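Local atomic coordinates of putative polyketide synthase (Streptomyces coelicolor, PDB entry 1U0M), a protein that condenses five malonyl-CoA units into a pentaketide and cyclises it to 1,3,6,8-tetrahydroxynaphthalene, a precursor of melanin and other secondary metabolites. Residues L32-H37 against L45-I50; A90-A95 against N167-A172; M119-A124 against Q138-Q143; D273-H278 against T290-D295; R303-L306 against N311-S314. All blocks are in the same frame, centred on the assembly; numbering follows the deposited sequence.

Contact 1. Residues L32-H37 against L45-I50; sequences LARRRH and LALRLI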
# COMPACT_ATOMS: atom_id res chain seq x y z
N LEU A 32 -9.54 1.21 -34.16
CA LEU A 32 -8.75 2.29 -33.57
C LEU A 32 -7.26 1.98 -33.72
O LEU A 32 -6.51 2.78 -34.27
CB LEU A 32 -9.09 2.45 -32.07
CG LEU A 32 -10.56 2.64 -31.67
CD1 LEU A 32 -10.64 2.94 -30.20
CD2 LEU A 32 -11.19 3.77 -32.44
N ALA A 33 -6.85 0.81 -33.25
CA ALA A 33 -5.45 0.40 -33.35
C ALA A 33 -4.96 0.54 -34.79
O ALA A 33 -3.82 0.96 -35.03
CB ALA A 33 -5.29 -1.02 -32.88
N ARG A 34 -5.81 0.18 -35.74
CA ARG A 34 -5.42 0.28 -37.14
C ARG A 34 -5.30 1.73 -37.54
O ARG A 34 -4.25 2.16 -38.03
CB ARG A 34 -6.45 -0.40 -38.04
CG ARG A 34 -5.92 -1.59 -38.79
CD ARG A 34 -6.86 -1.94 -39.92
NE ARG A 34 -8.24 -2.09 -39.44
CZ ARG A 34 -8.72 -3.18 -38.86
NH1 ARG A 34 -7.94 -4.24 -38.67
NH2 ARG A 34 -9.99 -3.21 -38.45
N ARG A 35 -6.37 2.49 -37.34
CA ARG A 35 -6.34 3.90 -37.70
C ARG A 35 -5.27 4.67 -36.96
O ARG A 35 -4.61 5.54 -37.54
CB ARG A 35 -7.71 4.54 -37.45
CG ARG A 35 -8.62 4.49 -38.68
CD ARG A 35 -9.78 5.45 -38.57
NE ARG A 35 -10.90 4.88 -37.83
CZ ARG A 35 -11.79 4.06 -38.36
NH1 ARG A 35 -11.70 3.71 -39.64
NH2 ARG A 35 -12.77 3.57 -37.61
N ARG A 36 -5.05 4.34 -35.70
CA ARG A 36 -4.06 5.05 -34.90
C ARG A 36 -2.62 4.56 -35.03
O ARG A 36 -1.72 5.15 -34.45
CB ARG A 36 -4.50 5.05 -33.43
CG ARG A 36 -5.87 5.72 -33.21
CD ARG A 36 -6.46 5.44 -31.83
NE ARG A 36 -5.72 6.10 -30.76
CZ ARG A 36 -5.84 7.39 -30.42
NH1 ARG A 36 -6.69 8.17 -31.08
NH2 ARG A 36 -5.11 7.89 -29.44
N HIS A 37 -2.39 3.49 -35.79
CA HIS A 37 -1.02 3.00 -35.95
C HIS A 37 -0.74 2.44 -37.33
O HIS A 37 0.14 1.60 -37.49
CB HIS A 37 -0.70 1.95 -34.89
CG HIS A 37 -0.78 2.47 -33.49
ND1 HIS A 37 -1.96 2.54 -32.78
CD2 HIS A 37 0.16 3.02 -32.69
CE1 HIS A 37 -1.74 3.10 -31.61
NE2 HIS A 37 -0.46 3.40 -31.53
N LEU A 45 1.12 -7.85 -36.55
CA LEU A 45 1.41 -8.70 -35.40
C LEU A 45 0.59 -8.25 -34.19
O LEU A 45 0.04 -9.07 -33.45
CB LEU A 45 2.90 -8.64 -35.07
CG LEU A 45 3.25 -9.28 -33.72
CD1 LEU A 45 3.08 -10.81 -33.80
CD2 LEU A 45 4.68 -8.92 -33.33
N ALA A 46 0.52 -6.93 -34.00
CA ALA A 46 -0.20 -6.35 -32.88
C ALA A 46 -1.67 -6.73 -32.92
O ALA A 46 -2.23 -7.25 -31.94
CB ALA A 46 -0.04 -4.83 -32.89
N LEU A 47 -2.30 -6.48 -34.07
CA LEU A 47 -3.72 -6.80 -34.26
C LEU A 47 -4.05 -8.27 -34.03
O LEU A 47 -5.07 -8.60 -33.41
CB LEU A 47 -4.15 -6.38 -35.66
CG LEU A 47 -4.68 -4.95 -35.85
CD1 LEU A 47 -4.10 -4.01 -34.82
CD2 LEU A 47 -4.34 -4.47 -37.25
N ARG A 48 -3.20 -9.17 -34.54
CA ARG A 48 -3.41 -10.60 -34.41
C ARG A 48 -3.40 -11.01 -32.94
O ARG A 48 -4.29 -11.74 -32.47
CB ARG A 48 -2.33 -11.38 -35.18
CG ARG A 48 -2.38 -12.91 -34.99
CD ARG A 48 -1.48 -13.66 -35.99
NE ARG A 48 -0.06 -13.42 -35.74
CZ ARG A 48 0.62 -13.97 -34.75
NH1 ARG A 48 0.03 -14.82 -33.92
NH2 ARG A 48 1.89 -13.66 -34.57
N LEU A 49 -2.38 -10.55 -32.24
CA LEU A 49 -2.20 -10.83 -30.81
C LEU A 49 -3.43 -10.39 -30.04
O LEU A 49 -3.98 -11.14 -29.23
CB LEU A 49 -0.96 -10.10 -30.29
CG LEU A 49 0.40 -10.78 -30.54
CD1 LEU A 49 0.51 -11.22 -31.98
CD2 LEU A 49 1.52 -9.82 -30.19
N ILE A 50 -3.87 -9.17 -30.30
CA ILE A 50 -5.05 -8.65 -29.62
C ILE A 50 -6.25 -9.53 -29.91
O ILE A 50 -6.92 -10.01 -29.00
CB ILE A 50 -5.34 -7.21 -30.07
CG1 ILE A 50 -4.25 -6.27 -29.55
CG2 ILE A 50 -6.71 -6.77 -29.55
CD1 ILE A 50 -4.36 -4.86 -30.03

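Contact 2. Residues A90-A95 against N167-A172; sequences AVIQRA and NALIVA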
# COMPACT_ATOMS: atom_id res chain seq x y z
N ALA A 90 -21.85 2.02 -3.87
CA ALA A 90 -22.88 1.05 -4.22
C ALA A 90 -22.36 -0.38 -4.14
O ALA A 90 -23.00 -1.24 -3.53
CB ALA A 90 -23.39 1.32 -5.61
N VAL A 91 -21.21 -0.62 -4.74
CA VAL A 91 -20.65 -1.96 -4.74
C VAL A 91 -20.35 -2.49 -3.35
O VAL A 91 -20.63 -3.64 -3.05
CB VAL A 91 -19.37 -2.03 -5.61
CG1 VAL A 91 -18.85 -3.46 -5.65
CG2 VAL A 91 -19.68 -1.53 -7.01
N ILE A 92 -19.76 -1.64 -2.51
CA ILE A 92 -19.45 -2.06 -1.14
C ILE A 92 -20.75 -2.51 -0.47
O ILE A 92 -20.80 -3.54 0.18
CB ILE A 92 -18.82 -0.90 -0.34
CG1 ILE A 92 -17.35 -0.73 -0.75
CG2 ILE A 92 -18.93 -1.17 1.15
CD1 ILE A 92 -16.66 0.45 -0.11
N GLN A 93 -21.80 -1.72 -0.67
CA GLN A 93 -23.11 -2.02 -0.10
C GLN A 93 -23.52 -3.47 -0.38
O GLN A 93 -23.60 -4.29 0.54
CB GLN A 93 -24.16 -1.09 -0.69
CG GLN A 93 -25.51 -1.26 -0.05
CD GLN A 93 -25.50 -0.83 1.40
OE1 GLN A 93 -25.44 0.36 1.71
NE2 GLN A 93 -25.54 -1.81 2.31
N ARG A 94 -23.78 -3.75 -1.65
CA ARG A 94 -24.19 -5.08 -2.08
C ARG A 94 -23.30 -6.18 -1.54
O ARG A 94 -23.70 -7.34 -1.48
CB ARG A 94 -24.22 -5.14 -3.60
CG ARG A 94 -25.35 -4.34 -4.22
CD ARG A 94 -24.91 -3.67 -5.49
NE ARG A 94 -24.10 -4.56 -6.30
CZ ARG A 94 -23.47 -4.19 -7.40
NH1 ARG A 94 -23.58 -2.94 -7.82
NH2 ARG A 94 -22.74 -5.07 -8.08
N ALA A 95 -22.07 -5.82 -1.16
CA ALA A 95 -21.13 -6.80 -0.62
C ALA A 95 -21.40 -7.02 0.87
O ALA A 95 -21.08 -8.08 1.41
CB ALA A 95 -19.70 -6.32 -0.82
N ASN A 167 -14.30 -9.10 10.88
CA ASN A 167 -14.82 -9.06 9.52
C ASN A 167 -14.04 -8.02 8.71
O ASN A 167 -13.96 -6.86 9.10
CB ASN A 167 -16.29 -8.67 9.51
CG ASN A 167 -17.20 -9.80 9.91
OD1 ASN A 167 -18.42 -9.63 9.99
ND2 ASN A 167 -16.63 -10.97 10.17
N ALA A 168 -13.48 -8.45 7.58
CA ALA A 168 -12.72 -7.54 6.73
C ALA A 168 -13.46 -7.21 5.44
O ALA A 168 -14.21 -8.03 4.92
CB ALA A 168 -11.36 -8.15 6.41
N LEU A 169 -13.25 -6.00 4.94
CA LEU A 169 -13.88 -5.58 3.70
C LEU A 169 -12.83 -5.37 2.63
O LEU A 169 -11.96 -4.51 2.75
CB LEU A 169 -14.66 -4.27 3.90
CG LEU A 169 -15.27 -3.72 2.60
CD1 LEU A 169 -16.28 -4.73 2.04
CD2 LEU A 169 -15.95 -2.38 2.86
N ILE A 170 -12.91 -6.17 1.57
CA ILE A 170 -11.97 -6.06 0.47
C ILE A 170 -12.59 -5.26 -0.66
O ILE A 170 -13.66 -5.61 -1.16
CB ILE A 170 -11.61 -7.43 -0.08
CG1 ILE A 170 -10.97 -8.28 1.02
CG2 ILE A 170 -10.66 -7.27 -1.25
CD1 ILE A 170 -10.60 -9.65 0.57
N VAL A 171 -11.92 -4.18 -1.05
CA VAL A 171 -12.40 -3.35 -2.15
C VAL A 171 -11.33 -3.22 -3.21
O VAL A 171 -10.21 -2.84 -2.92
CB VAL A 171 -12.77 -1.93 -1.69
CG1 VAL A 171 -13.21 -1.11 -2.88
CG2 VAL A 171 -13.86 -1.98 -0.64
N ALA A 172 -11.70 -3.56 -4.44
CA ALA A 172 -10.79 -3.46 -5.57
C ALA A 172 -11.37 -2.42 -6.53
O ALA A 172 -12.50 -2.54 -6.98
CB ALA A 172 -10.66 -4.81 -6.25

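Contact 3. Residues M119-A124 against Q138-Q143; sequences MPSLTA and QIPIAQ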
# COMPACT_ATOMS: atom_id res chain seq x y z
N MET A 119 -3.50 10.22 -1.73
CA MET A 119 -3.15 10.13 -0.33
C MET A 119 -3.89 11.25 0.40
O MET A 119 -3.71 12.42 0.06
CB MET A 119 -1.66 10.31 -0.10
CG MET A 119 -1.32 10.34 1.36
SD MET A 119 0.41 10.52 1.67
CE MET A 119 0.90 8.95 1.18
N PRO A 120 -4.75 10.89 1.38
CA PRO A 120 -5.02 9.51 1.82
C PRO A 120 -5.73 8.71 0.73
O PRO A 120 -6.24 9.28 -0.23
CB PRO A 120 -5.97 9.70 3.03
CG PRO A 120 -5.93 11.16 3.33
CD PRO A 120 -5.68 11.83 2.01
N SER A 121 -5.78 7.40 0.88
CA SER A 121 -6.47 6.59 -0.11
C SER A 121 -7.95 6.81 0.16
O SER A 121 -8.32 7.56 1.07
CB SER A 121 -6.12 5.12 0.06
OG SER A 121 -6.59 4.63 1.29
N LEU A 122 -8.80 6.16 -0.64
CA LEU A 122 -10.25 6.30 -0.50
C LEU A 122 -10.80 5.82 0.85
O LEU A 122 -11.86 6.26 1.27
CB LEU A 122 -10.97 5.54 -1.62
CG LEU A 122 -11.84 6.31 -2.63
CD1 LEU A 122 -12.95 5.38 -3.11
CD2 LEU A 122 -12.45 7.56 -2.02
N THR A 123 -10.08 4.92 1.51
CA THR A 123 -10.54 4.39 2.79
C THR A 123 -11.01 5.46 3.77
O THR A 123 -12.07 5.31 4.39
CB THR A 123 -9.43 3.59 3.49
OG1 THR A 123 -8.28 4.43 3.63
CG2 THR A 123 -9.10 2.33 2.70
N ALA A 124 -10.24 6.53 3.92
CA ALA A 124 -10.61 7.61 4.83
C ALA A 124 -11.96 8.21 4.46
O ALA A 124 -12.83 8.38 5.32
CB ALA A 124 -9.55 8.69 4.80
N GLN A 138 -7.33 0.90 8.12
CA GLN A 138 -7.21 1.07 6.68
C GLN A 138 -5.94 0.36 6.20
O GLN A 138 -4.88 0.49 6.81
CB GLN A 138 -7.12 2.56 6.34
CG GLN A 138 -8.22 3.39 6.96
CD GLN A 138 -7.79 4.82 7.20
OE1 GLN A 138 -7.75 5.63 6.28
NE2 GLN A 138 -7.44 5.12 8.45
N ILE A 139 -6.06 -0.42 5.13
CA ILE A 139 -4.90 -1.10 4.58
C ILE A 139 -4.90 -0.90 3.07
O ILE A 139 -5.37 -1.75 2.31
CB ILE A 139 -4.90 -2.61 4.89
CG1 ILE A 139 -4.84 -2.81 6.40
CG2 ILE A 139 -3.68 -3.27 4.27
CD1 ILE A 139 -4.65 -4.25 6.82
N PRO A 140 -4.38 0.26 2.62
CA PRO A 140 -4.32 0.57 1.19
C PRO A 140 -3.05 0.03 0.55
O PRO A 140 -1.95 0.28 1.02
CB PRO A 140 -4.38 2.09 1.19
CG PRO A 140 -3.61 2.45 2.41
CD PRO A 140 -4.11 1.46 3.43
N ILE A 141 -3.21 -0.73 -0.52
CA ILE A 141 -2.06 -1.26 -1.24
C ILE A 141 -2.16 -0.89 -2.72
O ILE A 141 -3.05 -1.37 -3.43
CB ILE A 141 -1.97 -2.78 -1.11
CG1 ILE A 141 -1.97 -3.16 0.38
CG2 ILE A 141 -0.71 -3.29 -1.80
CD1 ILE A 141 -1.85 -4.65 0.63
N ALA A 142 -1.26 -0.03 -3.18
CA ALA A 142 -1.29 0.40 -4.57
C ALA A 142 -0.19 -0.21 -5.42
O ALA A 142 -0.20 -0.06 -6.63
CB ALA A 142 -1.22 1.92 -4.64
N GLN A 143 0.74 -0.92 -4.80
CA GLN A 143 1.87 -1.47 -5.54
C GLN A 143 1.92 -2.96 -5.85
O GLN A 143 3.01 -3.50 -6.05
CB GLN A 143 3.15 -1.08 -4.80
CG GLN A 143 3.29 0.42 -4.60
CD GLN A 143 4.24 0.77 -3.48
OE1 GLN A 143 3.90 0.64 -2.30
NE2 GLN A 143 5.44 1.20 -3.83

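Contact 4. Residues D273-H278 against T290-D295; sequences DFYIVH and TFLEVD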
# COMPACT_ATOMS: atom_id res chain seq x y z
N ASP A 273 -11.49 -29.27 -7.29
CA ASP A 273 -12.83 -28.98 -7.81
C ASP A 273 -13.03 -27.47 -7.94
O ASP A 273 -14.00 -27.01 -8.54
CB ASP A 273 -13.89 -29.52 -6.83
CG ASP A 273 -14.05 -31.02 -6.87
OD1 ASP A 273 -14.48 -31.54 -7.91
OD2 ASP A 273 -13.75 -31.67 -5.86
N PHE A 274 -12.10 -26.71 -7.39
CA PHE A 274 -12.17 -25.25 -7.39
C PHE A 274 -10.95 -24.57 -8.00
O PHE A 274 -9.82 -24.81 -7.57
CB PHE A 274 -12.32 -24.78 -5.95
CG PHE A 274 -13.52 -23.94 -5.70
CD1 PHE A 274 -14.76 -24.32 -6.18
CD2 PHE A 274 -13.41 -22.79 -4.92
CE1 PHE A 274 -15.89 -23.57 -5.89
CE2 PHE A 274 -14.53 -22.03 -4.62
CZ PHE A 274 -15.78 -22.42 -5.10
N TYR A 275 -11.17 -23.71 -8.99
CA TYR A 275 -10.07 -22.98 -9.62
C TYR A 275 -10.45 -21.56 -10.03
O TYR A 275 -11.08 -21.36 -11.07
CB TYR A 275 -9.54 -23.74 -10.83
CG TYR A 275 -8.54 -24.83 -10.50
CD1 TYR A 275 -8.96 -26.05 -9.98
CD2 TYR A 275 -7.18 -24.62 -10.70
CE1 TYR A 275 -8.03 -27.06 -9.67
CE2 TYR A 275 -6.25 -25.61 -10.39
CZ TYR A 275 -6.68 -26.83 -9.88
OH TYR A 275 -5.75 -27.81 -9.61
N ILE A 276 -10.05 -20.60 -9.22
CA ILE A 276 -10.32 -19.19 -9.48
C ILE A 276 -8.99 -18.44 -9.46
O ILE A 276 -8.62 -17.82 -8.46
CB ILE A 276 -11.26 -18.59 -8.41
CG1 ILE A 276 -12.58 -19.36 -8.40
CG2 ILE A 276 -11.51 -17.12 -8.69
CD1 ILE A 276 -13.36 -19.27 -9.69
N VAL A 277 -8.26 -18.50 -10.57
CA VAL A 277 -6.96 -17.84 -10.67
C VAL A 277 -6.97 -16.71 -11.70
O VAL A 277 -7.63 -16.81 -12.73
CB VAL A 277 -5.87 -18.84 -11.07
CG1 VAL A 277 -6.03 -20.12 -10.29
CG2 VAL A 277 -5.93 -19.12 -12.56
N HIS A 278 -6.22 -15.65 -11.41
CA HIS A 278 -6.14 -14.53 -12.33
C HIS A 278 -4.83 -14.48 -13.09
O HIS A 278 -3.74 -14.43 -12.50
CB HIS A 278 -6.32 -13.20 -11.59
CG HIS A 278 -5.94 -12.01 -12.42
ND1 HIS A 278 -6.35 -11.84 -13.72
CD2 HIS A 278 -5.16 -10.94 -12.14
CE1 HIS A 278 -5.83 -10.73 -14.21
NE2 HIS A 278 -5.10 -10.16 -13.27
N THR A 290 -1.67 -26.28 -18.28
CA THR A 290 -0.79 -27.30 -18.86
C THR A 290 0.34 -27.63 -17.89
O THR A 290 0.48 -28.77 -17.45
CB THR A 290 -0.19 -26.84 -20.21
OG1 THR A 290 0.44 -25.56 -20.04
CG2 THR A 290 -1.27 -26.72 -21.27
N PHE A 291 1.16 -26.63 -17.56
CA PHE A 291 2.27 -26.81 -16.65
C PHE A 291 1.81 -27.38 -15.31
O PHE A 291 2.54 -28.13 -14.66
CB PHE A 291 3.01 -25.48 -16.44
CG PHE A 291 3.90 -25.08 -17.60
CD1 PHE A 291 4.96 -25.89 -17.98
CD2 PHE A 291 3.67 -23.91 -18.30
CE1 PHE A 291 5.79 -25.54 -19.05
CE2 PHE A 291 4.49 -23.54 -19.37
CZ PHE A 291 5.55 -24.35 -19.75
N LEU A 292 0.59 -27.02 -14.90
CA LEU A 292 0.02 -27.48 -13.64
C LEU A 292 -0.64 -28.82 -13.91
O LEU A 292 -0.47 -29.77 -13.15
CB LEU A 292 -1.02 -26.50 -13.09
CG LEU A 292 -1.23 -26.62 -11.58
CD1 LEU A 292 -0.14 -25.85 -10.86
CD2 LEU A 292 -2.58 -26.08 -11.18
N GLU A 293 -1.40 -28.89 -15.00
CA GLU A 293 -2.06 -30.12 -15.41
C GLU A 293 -3.43 -30.37 -14.81
O GLU A 293 -3.72 -31.45 -14.32
CB GLU A 293 -1.15 -31.33 -15.13
CG GLU A 293 0.29 -31.13 -15.58
CD GLU A 293 1.21 -32.20 -15.06
OE1 GLU A 293 1.06 -32.60 -13.89
OE2 GLU A 293 2.12 -32.62 -15.80
N VAL A 294 -4.25 -29.34 -14.84
CA VAL A 294 -5.61 -29.44 -14.35
C VAL A 294 -6.35 -29.76 -15.64
O VAL A 294 -6.26 -30.87 -16.18
CB VAL A 294 -6.09 -28.12 -13.72
CG1 VAL A 294 -7.60 -28.15 -13.51
CG2 VAL A 294 -5.39 -27.92 -12.41
N ASP A 295 -7.03 -28.76 -16.17
CA ASP A 295 -7.78 -28.91 -17.39
C ASP A 295 -8.01 -27.49 -17.85
O ASP A 295 -8.07 -26.56 -17.02
CB ASP A 295 -9.10 -29.70 -17.14
CG ASP A 295 -10.07 -28.99 -16.22
OD1 ASP A 295 -10.49 -27.88 -16.56
OD2 ASP A 295 -10.44 -29.54 -15.16

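Contact 5. Residues R303-L306 against N311-S314; sequences RATL and NIAS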
# COMPACT_ATOMS: atom_id res chain seq x y z
N ARG A 303 -11.50 -16.90 -17.23
CA ARG A 303 -11.59 -16.61 -18.65
C ARG A 303 -12.88 -15.87 -19.00
O ARG A 303 -12.92 -15.12 -19.96
CB ARG A 303 -11.47 -17.91 -19.46
CG ARG A 303 -11.15 -17.68 -20.93
CD ARG A 303 -10.75 -18.95 -21.67
NE ARG A 303 -9.51 -19.54 -21.15
CZ ARG A 303 -9.44 -20.37 -20.12
NH1 ARG A 303 -10.55 -20.72 -19.47
NH2 ARG A 303 -8.27 -20.84 -19.71
N ALA A 304 -13.92 -16.08 -18.20
CA ALA A 304 -15.20 -15.42 -18.43
C ALA A 304 -15.11 -13.93 -18.12
O ALA A 304 -15.71 -13.10 -18.82
CB ALA A 304 -16.28 -16.07 -17.57
N THR A 305 -14.37 -13.58 -17.07
CA THR A 305 -14.21 -12.18 -16.69
C THR A 305 -13.43 -11.45 -17.78
O THR A 305 -13.78 -10.34 -18.18
CB THR A 305 -13.43 -12.03 -15.37
OG1 THR A 305 -14.13 -12.72 -14.32
CG2 THR A 305 -13.26 -10.56 -14.98
N LEU A 306 -12.37 -12.10 -18.26
CA LEU A 306 -11.53 -11.49 -19.27
C LEU A 306 -12.25 -11.33 -20.61
O LEU A 306 -12.06 -10.34 -21.32
CB LEU A 306 -10.25 -12.33 -19.44
CG LEU A 306 -9.52 -12.73 -18.14
CD1 LEU A 306 -8.29 -13.57 -18.48
CD2 LEU A 306 -9.11 -11.49 -17.36
N ASN A 311 -9.01 -7.43 -18.80
CA ASN A 311 -8.21 -7.55 -17.60
C ASN A 311 -8.48 -6.35 -16.72
O ASN A 311 -8.04 -5.23 -17.01
CB ASN A 311 -6.73 -7.60 -17.94
CG ASN A 311 -5.90 -8.03 -16.77
OD1 ASN A 311 -6.21 -7.68 -15.62
ND2 ASN A 311 -4.84 -8.78 -17.04
N ILE A 312 -9.20 -6.58 -15.63
CA ILE A 312 -9.54 -5.52 -14.71
C ILE A 312 -8.67 -5.60 -13.45
O ILE A 312 -9.14 -5.35 -12.34
CB ILE A 312 -11.03 -5.57 -14.35
CG1 ILE A 312 -11.39 -6.91 -13.71
CG2 ILE A 312 -11.84 -5.43 -15.60
CD1 ILE A 312 -12.81 -6.99 -13.27
N ALA A 313 -7.41 -5.96 -13.67
CA ALA A 313 -6.41 -6.07 -12.61
C ALA A 313 -6.86 -6.82 -11.36
O ALA A 313 -7.46 -7.89 -11.45
CB ALA A 313 -5.90 -4.69 -12.22
N SER A 314 -6.58 -6.23 -10.21
CA SER A 314 -6.89 -6.80 -8.91
C SER A 314 -8.32 -7.31 -8.77
O SER A 314 -8.59 -8.21 -7.97
CB SER A 314 -6.59 -5.78 -7.80
OG SER A 314 -7.45 -4.65 -7.86

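Contact 1. Residues L32-H37 against L45-I50
Leu47 reaches from helix 43-52 to the facing side of helix 26-37 and divides its two methyls between Ala33 and Arg34. It buries more surface here than either partner. Its CD1 lies 3.8 Å from Ala33 CB, the short side chain of alanine letting the leucine come close to the opposite helix. The other branch, CD2, rests on the aliphatic part of the arginine, 3.6 Å from Arg34 CG, and the two side chains cross at about a right angle. Beyond that point the Arg34 chain bends at its third torsion, which brings NH1 within 3.9 Å of the same Leu47 CD2. The guanidinium approaches that methyl obliquely, so this is plain packing. The fork of Leu47 is turned well away from a staggered setting (chi2 27°), and it is this turn that lays CD1 on Ala33 and CD2 on Arg34. Ala33 and Leu47 are also the residues of closest backbone approach, their CA atoms 7.5 Å apart. Deeper in the same helix pair, Ile50 packs on Met26, Thr29 and Leu30. The contact thus joins two successive helices near the surface by apolar packing: a leucine bridges an alanine and the carbon stem of an arginine, whose charged end can stay at the protein's exposed side.

Contact 2. Residues A90-A95 against N167-A172
Ile92 is the residue of helix 73-99 that lands on strand 167-175, touching both Leu169 and Val171. Along Ala90-Ala95, Val91 comes first; it takes no part here and packs on Ser16, Ser18 and Ala202, so its branched apolar side chain serves a neighbouring part of the sheet. At Ile92 all three outer carbons are used. The gamma methyl CG2 lies 3.6 Å from Leu169 CD2, while the longer, extended branch runs to Val171, two residues on along the strand: CG1 is 3.7 Å from Val171 CG2, and CD1 stands equally near that methyl. This division follows from the first torsion (chi1 -77°), which sets CG1 beside the backbone N and CG2 anti to it. Isoleucine crosses both partners at about a right angle, and its beta-branched shape suits a place that must fill the space over two strand residues at once. On the strand, Leu169 stretches up to it with CG opposite the backbone N (chi1 176°), whereas the shorter Val171 offers a methyl close to the main chain. Farther on, Arg94 bonds through NH2 to Val17 O. Ala95 turns its CB to the strand, but its small methyl stays 4.7 Å from the nearest atom there. Helix 73-99 therefore lies over one face of the large mixed sheet, above strand 167-175 and its neighbours 198-206 and 11-18, while helix 148-162 packs under the other face against Ala168 and Ile170.

Contact 3. Residues M119-A124 against Q138-Q143
Thr123 and Gln138 join the helix to the second strand of a beta-alpha-beta unit, strand 108-112, helix 122-129 and strand 137-141, in the N-terminal half of the thiolase fold. The polar part is a single hydrogen bond: Thr123 OG1 donates to Gln138 OE1 over 3.0 Å. The donor lies in the carbonyl plane, on a lone pair of OE1, with a C=O...donor angle of 113°. Gln138 can deliver its oxygen there because CG lies beside the backbone N and anti to the carbonyl carbon (chi1 -51°), and the chain beyond it is extended, slanting across Thr123. At the other end of the amide, Gln138 NE2 makes a weak hydrogen bond to Thr346 OG1 of the second subunit, so one buried side chain serves helix and dimer partner together. A leucine in its place would probably leave the buried Thr123 hydroxyl without this acceptor and break the weak link to the other subunit. Carbon packing backs up the bond, with Thr123 CB 3.7 Å from Gln138 CG. The small Ala124 sets its CB beside the amide oxygen, 3.8 Å from Gln138 OE1. Before the helix, a cis peptide precedes Pro120, and Met119 packs on Ala142 of the second subunit; as in chalcone synthase, this loop carries a methionine across the dimer interface. Serine and proline make the last kind of contact, in which a compact side chain rests against the proline CB: Ser121 OG lies 3.4 Å from Pro140 CB, and Ser121 CB 3.7 Å from that same carbon.

Contact 4. Residues D273-H278 against T290-D295
Tyr275 and Val294 mark the closest backbone approach, yet their CA atoms are 9.2 Å apart, a gap spanned by a long aromatic side chain meeting two branched ones. The tyrosine reaches out with its ring opposite the carbonyl carbon (chi1 -83°), and Val294 and Leu292 come to it from the other direction. Val294 lies over one face: its CG1 is 4.0 Å from the ring centroid and only 14° off the ring normal, a CH-pi contact displaced a little toward the rim. The other methyl of Val294 is modelled too near the phenol end of the ring, so its exact place is doubtful. Leu292 meets the edge instead, with CD2 close to the ring plane and 3.8 Å from Tyr275 CE2. In the C-terminal half of the thiolase fold, the contact brings the entry to strand 276-278, at the margin of the large mixed sheet, against the exit of helix 281-291, which follows that strand; after the helix Glu293 adopts a positive phi (87°). With that break, Leu292 and Val294 both face the tyrosine while Glu293 points away. Tyrosine suits the site because its apolar ring is packed and its hydroxyl is satisfied by a hydrogen bond to Ser270 O. With an alanine here, Val294 and Leu292 would probably lose the ring they rest on, opening a gap, and Ser270 O would lose this donor. Leu292 also packs on Leu258 of helix 251-263, while farther along the strand His278 touches Cys146, the probable active-site cysteine.

Contact 5. Residues R303-L306 against N311-S314
Leu306 and Asn311 bring the two backbones nearest, their CA atoms 5.4 Å apart, as the chain leaves helix 300-308 and runs as an irregular loop toward helix 315-326. Leu306 uses this closeness by laying CD2 4.0 Å from Asn311 CA, so the leucine packs on the main chain of the asparagine, whose CB points away. One residue back in the helix, Thr305 turns its methyl to the loop: CG2 lies 4.0 Å from Ile312 CD1, the two side chains crossing at about a right angle. Its first torsion (chi1 -59°) divides the threonine usefully, since OG1 is directed elsewhere, to a hydrogen bond with Asp319 OD1. Within the loop, Asn311 OD1 accepts from Ala313 N at 2.9 Å, in the plane of its amide, forming an Asx turn that helps to hold the amide's rotation. Asn311 lies about 4 Å from Cys146, side chain to side chain; with His278 this is consistent with the Cys-His-Asn catalytic triad of the chalcone synthase family. The chemistry divides the labour: apolar methyls seat the loop on the helix, while the polar amide is held by its own loop beside the probable active site.

From the N terminus, contact 1 closes the seven-residue connection between helices 26-37 and 43-52, touching none of the others. Contact 2 then closes a long excursion of 71 residues, and contact 3 falls wholly within that span, closing, over 13 residues, the second half of a beta-alpha-beta crossover at the sheet's outer strand 137-141. Contacts 4 and 5 follow in series in the C-terminal half, with 11 and four intervening residues; none of the five cross. Contacts 2, 3 and 4 all reach the same mixed sheet. The loop of contact 5 touches both halves of the fold: Ser314 OG lies 3.6 Å from Ala172 CB of contact 2, and Asn311 OD1 3.4 Å from His278 CE1 of contact 4.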